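Local coordinates for protein potential RNA-dependent RNA polymerase (Human picobirnavirus, PDB 5I61) that is an RNA-dependent RNA polymerase that probably carries out both transcription and replication of the viral genome, at residues 398-403 with 415-420; 142-147 with 169-174. One frame throughout, in Å; residues are numbered along the deposited sequence.

In the fold
Contact 1 (398-403 with 415-420) and contact 2 (142-147 with 169-174) illustrate two ways of joining separate segments of a polymerase chain. Both are buried, yet their centres are 40 Å apart, on opposite sides of the centre of the chain, and contact 1 is the more central, its centre about 16 Å from that of the chain against about 25 Å for contact 2. Contact 1 joins neighbouring strands of a small antiparallel sheet through direct backbone hydrogen bonds. Contact 2 instead sets a loop against a strand of the larger mixed sheet, where side chains and waters do the joining and no hydrogen bond passes directly between the segments. The two share no element of secondary structure.

Contact 1: residues 398-403 with 415-420; sequences YLRRWH and GVYSTM
Trp402 and Val416 form the hydrogen-bonded pair that joins strands 401-404 and 416-417 at one side of a three-stranded antiparallel sheet. Val416 N reaches Trp402 O at 2.7 Å, in the carbonyl plane, whereas Trp402 N meets Val416 O at 2.8 Å from 37° above that carbonyl's plane. Their side chains run side by side on one face of the sheet: with CG of Trp402 anti to its backbone N (chi1 175°), the indole presents its edge, CE3, to Val416 CG2 at 3.8 Å. Thr64 takes the indole NE1, and Leu65 of helix 63-73 covers the pair.

Gly415, lacking a side chain, lets two flat groups close in. Its CA lies 3.5 Å from the centroid of the His403 ring, a CH-pi contact over the face, and 3.7 Å above the plane of the Arg401 guanidinium, over its centre. Asp241 holds that guanidinium by a salt bridge, and Cys413 O receives His403 ND1.

Farther along, a water donates to Arg400 O (2.8 Å), accepts from Ser418 N (3.0 Å) and rests over the Tyr417 ring. Arg400 NH1 adds a weak, bent bond to Tyr417 OH (3.0 Å). Leu399 N hydrogen-bonds Asp360 OD2 of the Gly-Asp-Asp sequence. The tight turn between strands 395-398 and 401-404 is consistent with the motif E hairpin at the palm-thumb junction of viral polymerases, to which 416-417 adds a third strand.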
loop_
_atom_site.group_PDB
_atom_site.type_symbol
_atom_site.label_atom_id
_atom_site.label_comp_id
_atom_site.label_asym_id
_atom_site.label_seq_id
_atom_site.Cartn_x
_atom_site.Cartn_y
_atom_site.Cartn_z
ATOM N N TYR B 398 6.694 -9.544 -7.635
ATOM C CA TYR B 398 5.994 -9.397 -6.373
ATOM C C TYR B 398 6.403 -8.063 -5.764
ATOM O O TYR B 398 7.598 -7.751 -5.697
ATOM C CB TYR B 398 6.320 -10.578 -5.458
ATOM C CG TYR B 398 5.761 -10.497 -4.047
ATOM C CD1 TYR B 398 4.385 -10.526 -3.807
ATOM C CD2 TYR B 398 6.623 -10.468 -2.948
ATOM C CE1 TYR B 398 3.884 -10.498 -2.511
ATOM C CE2 TYR B 398 6.141 -10.449 -1.662
ATOM C CZ TYR B 398 4.767 -10.460 -1.443
ATOM O OH TYR B 398 4.292 -10.425 -0.157
ATOM N N LEU B 399 5.413 -7.272 -5.352
ATOM C CA LEU B 399 5.629 -5.921 -4.842
ATOM C C LEU B 399 6.391 -5.075 -5.865
ATOM O O LEU B 399 7.316 -4.332 -5.536
ATOM C CB LEU B 399 6.321 -5.959 -3.478
ATOM C CG LEU B 399 5.543 -6.798 -2.449
ATOM C CD1 LEU B 399 6.175 -6.752 -1.062
ATOM C CD2 LEU B 399 4.070 -6.433 -2.388
ATOM N N ARG B 400 5.988 -5.214 -7.131
ATOM C CA ARG B 400 6.602 -4.559 -8.287
ATOM C C ARG B 400 8.112 -4.797 -8.400
ATOM O O ARG B 400 8.867 -3.965 -8.935
ATOM C CB ARG B 400 6.244 -3.079 -8.313
ATOM C CG ARG B 400 4.736 -2.918 -8.541
ATOM C CD ARG B 400 4.519 -1.543 -9.051
ATOM N NE ARG B 400 4.045 -0.700 -7.979
ATOM C CZ ARG B 400 4.710 0.300 -7.443
ATOM N NH1 ARG B 400 6.011 0.592 -7.745
ATOM N NH2 ARG B 400 4.162 1.007 -6.489
ATOM N N ARG B 401 8.575 -5.964 -7.970
ATOM C CA ARG B 401 9.952 -6.344 -8.227
ATOM C C ARG B 401 10.023 -7.671 -8.977
ATOM O O ARG B 401 9.194 -8.564 -8.784
ATOM C CB ARG B 401 10.746 -6.440 -6.927
ATOM C CG ARG B 401 10.925 -5.137 -6.174
ATOM C CD ARG B 401 11.073 -5.501 -4.716
ATOM N NE ARG B 401 12.450 -5.483 -4.269
ATOM C CZ ARG B 401 12.968 -6.296 -3.353
ATOM N NH1 ARG B 401 12.234 -7.252 -2.792
ATOM N NH2 ARG B 401 14.252 -6.165 -3.021
ATOM N N TRP B 402 11.034 -7.794 -9.824
ATOM C CA TRP B 402 11.322 -9.049 -10.508
ATOM C C TRP B 402 12.341 -9.842 -9.708
ATOM O O TRP B 402 13.247 -9.276 -9.093
ATOM C CB TRP B 402 11.834 -8.745 -11.921
ATOM C CG TRP B 402 12.312 -9.851 -12.800
ATOM C CD1 TRP B 402 11.575 -10.553 -13.704
ATOM C CD2 TRP B 402 13.669 -10.310 -12.948
ATOM N NE1 TRP B 402 12.382 -11.437 -14.399
ATOM C CE2 TRP B 402 13.669 -11.310 -13.949
ATOM C CE3 TRP B 402 14.881 -9.977 -12.331
ATOM C CZ2 TRP B 402 14.851 -11.972 -14.359
ATOM C CZ3 TRP B 402 16.054 -10.633 -12.743
ATOM C CH2 TRP B 402 16.025 -11.615 -13.741
ATOM N N HIS B 403 12.144 -11.145 -9.669
ATOM C CA HIS B 403 13.036 -12.091 -9.013
ATOM C C HIS B 403 13.238 -13.255 -9.969
ATOM O O HIS B 403 12.303 -13.654 -10.669
ATOM C CB HIS B 403 12.447 -12.664 -7.701
ATOM C CG HIS B 403 12.093 -11.641 -6.663
ATOM N ND1 HIS B 403 12.908 -11.363 -5.581
ATOM C CD2 HIS B 403 10.986 -10.870 -6.508
ATOM C CE1 HIS B 403 12.322 -10.457 -4.813
ATOM N NE2 HIS B 403 11.152 -10.150 -5.346
ATOM N N GLY B 415 15.290 -8.868 -5.350
ATOM C CA GLY B 415 14.256 -8.300 -6.187
ATOM C C GLY B 415 14.729 -7.066 -6.938
ATOM O O GLY B 415 15.365 -6.168 -6.375
ATOM N N VAL B 416 14.383 -7.035 -8.212
ATOM C CA VAL B 416 14.820 -6.006 -9.139
ATOM C C VAL B 416 13.637 -5.095 -9.413
ATOM O O VAL B 416 12.677 -5.491 -10.087
ATOM C CB VAL B 416 15.369 -6.633 -10.426
ATOM C CG1 VAL B 416 15.674 -5.553 -11.465
ATOM C CG2 VAL B 416 16.615 -7.507 -10.079
ATOM N N TYR B 417 13.693 -3.886 -8.868
ATOM C CA TYR B 417 12.736 -2.844 -9.225
ATOM C C TYR B 417 13.008 -2.390 -10.658
ATOM O O TYR B 417 14.122 -2.537 -11.174
ATOM C CB TYR B 417 12.868 -1.664 -8.257
ATOM C CG TYR B 417 11.714 -0.678 -8.213
ATOM C CD1 TYR B 417 10.638 -0.861 -7.338
ATOM C CD2 TYR B 417 11.725 0.479 -9.003
ATOM C CE1 TYR B 417 9.582 0.058 -7.285
ATOM C CE2 TYR B 417 10.683 1.396 -8.955
ATOM C CZ TYR B 417 9.622 1.197 -8.094
ATOM O OH TYR B 417 8.604 2.118 -8.071
ATOM N N SER B 418 11.983 -1.837 -11.308
ATOM C CA SER B 418 12.095 -1.444 -12.708
ATOM C C SER B 418 12.760 -0.077 -12.857
ATOM O O SER B 418 12.323 0.908 -12.244
ATOM C CB SER B 418 10.713 -1.423 -13.348
ATOM O OG SER B 418 10.691 -0.626 -14.528
ATOM N N THR B 419 13.808 -0.017 -13.696
ATOM C CA THR B 419 14.422 1.271 -14.032
ATOM C C THR B 419 13.437 2.181 -14.772
ATOM O O THR B 419 13.365 3.390 -14.494
ATOM C CB THR B 419 15.711 1.071 -14.842
ATOM O OG1 THR B 419 15.499 0.160 -15.928
ATOM C CG2 THR B 419 16.857 0.528 -13.953
HETATM N N MSE B 420 12.628 1.621 -15.665
HETATM C CA MSE B 420 11.612 2.420 -16.341
HETATM C C MSE B 420 10.608 3.029 -15.378
HETATM O O MSE B 420 10.308 4.241 -15.438
HETATM C CB MSE B 420 10.910 1.572 -17.393
HETATM C CG MSE B 420 11.905 1.138 -18.436
HETATM SE SE MSE B 420 12.319 2.612 -19.703
HETATM C CE MSE B 420 13.410 3.766 -18.763
HETATM O O HOH W 1 9.176 -1.552 -10.272
#

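Contact 2: residues 142-147 with 169-174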
loop_
_atom_site.group_PDB
_atom_site.type_symbol
_atom_site.label_atom_id
_atom_site.label_comp_id
_atom_site.label_asym_id
_atom_site.label_seq_id
_atom_site.Cartn_x
_atom_site.Cartn_y
_atom_site.Cartn_z
ATOM N N SER B 142 -6.884 14.575 11.263
ATOM C CA SER B 142 -7.674 13.808 12.226
ATOM C C SER B 142 -9.003 13.317 11.667
ATOM O O SER B 142 -9.679 12.539 12.340
ATOM C CB SER B 142 -7.926 14.632 13.490
ATOM O OG SER B 142 -8.628 15.808 13.170
ATOM N N GLY B 143 -9.375 13.715 10.452
ATOM C CA GLY B 143 -10.655 13.332 9.890
ATOM C C GLY B 143 -11.786 13.858 10.755
ATOM O O GLY B 143 -11.653 14.849 11.481
ATOM N N SER B 144 -12.919 13.191 10.683
ATOM C CA SER B 144 -14.064 13.705 11.411
ATOM C C SER B 144 -13.801 13.493 12.903
ATOM O O SER B 144 -13.229 12.468 13.292
ATOM C CB SER B 144 -15.355 13.031 10.947
ATOM O OG SER B 144 -15.544 11.797 11.583
ATOM N N PRO B 145 -14.197 14.468 13.744
ATOM C CA PRO B 145 -14.933 15.660 13.324
ATOM C C PRO B 145 -14.112 16.927 13.083
ATOM O O PRO B 145 -14.672 17.876 12.505
ATOM C CB PRO B 145 -15.865 15.889 14.502
ATOM C CG PRO B 145 -14.949 15.569 15.695
ATOM C CD PRO B 145 -14.189 14.328 15.220
ATOM N N TYR B 146 -12.845 16.962 13.516
ATOM C CA TYR B 146 -12.114 18.227 13.535
ATOM C C TYR B 146 -11.399 18.545 12.230
ATOM O O TYR B 146 -11.216 19.721 11.923
ATOM C CB TYR B 146 -11.099 18.240 14.680
ATOM C CG TYR B 146 -11.774 18.009 15.994
ATOM C CD1 TYR B 146 -12.711 18.909 16.474
ATOM C CD2 TYR B 146 -11.499 16.888 16.753
ATOM C CE1 TYR B 146 -13.368 18.691 17.676
ATOM C CE2 TYR B 146 -12.138 16.678 17.965
ATOM C CZ TYR B 146 -13.074 17.581 18.420
ATOM O OH TYR B 146 -13.725 17.363 19.621
ATOM N N PHE B 147 -10.982 17.541 11.465
ATOM C CA PHE B 147 -10.229 17.752 10.226
ATOM C C PHE B 147 -9.038 18.681 10.461
ATOM O O PHE B 147 -8.866 19.691 9.782
ATOM C CB PHE B 147 -11.129 18.298 9.116
ATOM C CG PHE B 147 -10.671 17.921 7.732
ATOM C CD1 PHE B 147 -10.707 16.587 7.316
ATOM C CD2 PHE B 147 -10.186 18.890 6.843
ATOM C CE1 PHE B 147 -10.268 16.222 6.039
ATOM C CE2 PHE B 147 -9.755 18.531 5.562
ATOM C CZ PHE B 147 -9.796 17.196 5.158
ATOM N N CYS B 169 -21.972 5.429 12.546
ATOM C CA CYS B 169 -20.804 5.170 13.372
ATOM C C CYS B 169 -20.852 6.131 14.560
ATOM O O CYS B 169 -20.636 7.335 14.401
ATOM C CB CYS B 169 -19.526 5.320 12.553
ATOM S SG CYS B 169 -18.021 5.122 13.479
ATOM N N VAL B 170 -21.136 5.599 15.740
ATOM C CA VAL B 170 -21.233 6.403 16.955
ATOM C C VAL B 170 -19.840 6.552 17.550
ATOM O O VAL B 170 -19.131 5.560 17.751
ATOM C CB VAL B 170 -22.202 5.768 17.976
ATOM C CG1 VAL B 170 -22.015 6.408 19.382
ATOM C CG2 VAL B 170 -23.659 5.905 17.504
HETATM N N MSE B 171 -19.458 7.787 17.859
HETATM C CA MSE B 171 -18.159 8.049 18.459
HETATM C C MSE B 171 -18.230 8.957 19.695
HETATM O O MSE B 171 -18.641 10.115 19.609
HETATM C CB MSE B 171 -17.223 8.679 17.422
HETATM C CG MSE B 171 -17.207 7.975 16.057
HETATM SE SE MSE B 171 -15.651 8.576 15.003
HETATM C CE MSE B 171 -15.897 10.533 15.149
ATOM N N ARG B 172 -17.810 8.428 20.835
ATOM C CA ARG B 172 -17.746 9.172 22.086
ATOM C C ARG B 172 -16.282 9.563 22.292
ATOM O O ARG B 172 -15.407 8.688 22.270
ATOM C CB ARG B 172 -18.293 8.307 23.232
ATOM C CG ARG B 172 -18.698 9.059 24.502
ATOM C CD ARG B 172 -18.891 8.101 25.716
ATOM N NE ARG B 172 -17.711 7.259 26.025
ATOM C CZ ARG B 172 -16.463 7.658 26.242
ATOM N NH1 ARG B 172 -16.155 8.939 26.213
ATOM N NH2 ARG B 172 -15.529 6.772 26.525
ATOM N N GLN B 173 -16.006 10.873 22.398
ATOM C CA GLN B 173 -14.647 11.417 22.479
ATOM C C GLN B 173 -14.574 12.366 23.669
ATOM O O GLN B 173 -15.196 13.436 23.646
ATOM C CB GLN B 173 -14.248 12.149 21.183
ATOM C CG GLN B 173 -14.220 11.255 19.953
ATOM C CD GLN B 173 -13.834 11.995 18.672
ATOM O OE1 GLN B 173 -13.470 13.185 18.688
ATOM N NE2 GLN B 173 -13.922 11.303 17.558
ATOM N N ASN B 174 -13.813 11.972 24.695
ATOM C CA ASN B 174 -13.673 12.725 25.943
ATOM C C ASN B 174 -14.994 13.337 26.407
ATOM O O ASN B 174 -15.078 14.524 26.716
ATOM C CB ASN B 174 -12.609 13.800 25.813
ATOM C CG ASN B 174 -12.127 14.268 27.151
ATOM O OD1 ASN B 174 -12.525 13.707 28.172
ATOM N ND2 ASN B 174 -11.248 15.267 27.165
HETATM O O HOH W 2 -12.145 11.301 15.606
HETATM O O HOH W 3 -14.776 15.656 21.430
#
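Loop-on-sheet packing joins Ser144, Pro145 and Tyr146 to Met171 and Gln173, which both project from strand 168-173 of the six-stranded mixed sheet toward the loop between helices 129-135 and 150-157. The contact is buried but has no direct hydrogen bond; a few van der Waals touches and two bridging waters link the parts.

A cis peptide bond precedes Pro145, and the proline points toward the strand, meeting it with CD. Against it comes Gln173 from the opposite direction, its chain extended beyond CG (chi2 180°), bringing OE1 to 3.7 Å from Pro145 CD. The same oxygen lies 3.8 Å from Tyr146 CE2, where amide and phenol ring slide past one another with planes 54° apart. Pro145 CG also lies 3.7 Å above the centre of the Tyr146 ring, which Lys156 meets in a cation-pi contact. Trp178 of the adjacent strand 176-189 touches both Pro145 and Gln173.

Two residues earlier on the strand, the bent tail of the selenomethionine Met171 carries CE to 3.8 Å from Ser144 OG. Water 2 donates to Ser144 O (2.8 Å) and takes a weak bond from Gln173 NE2. The second bridge is longer on one side: water 3 accepts from Tyr146 OH at 2.7 Å and donates to Gln173 O at 3.2 Å.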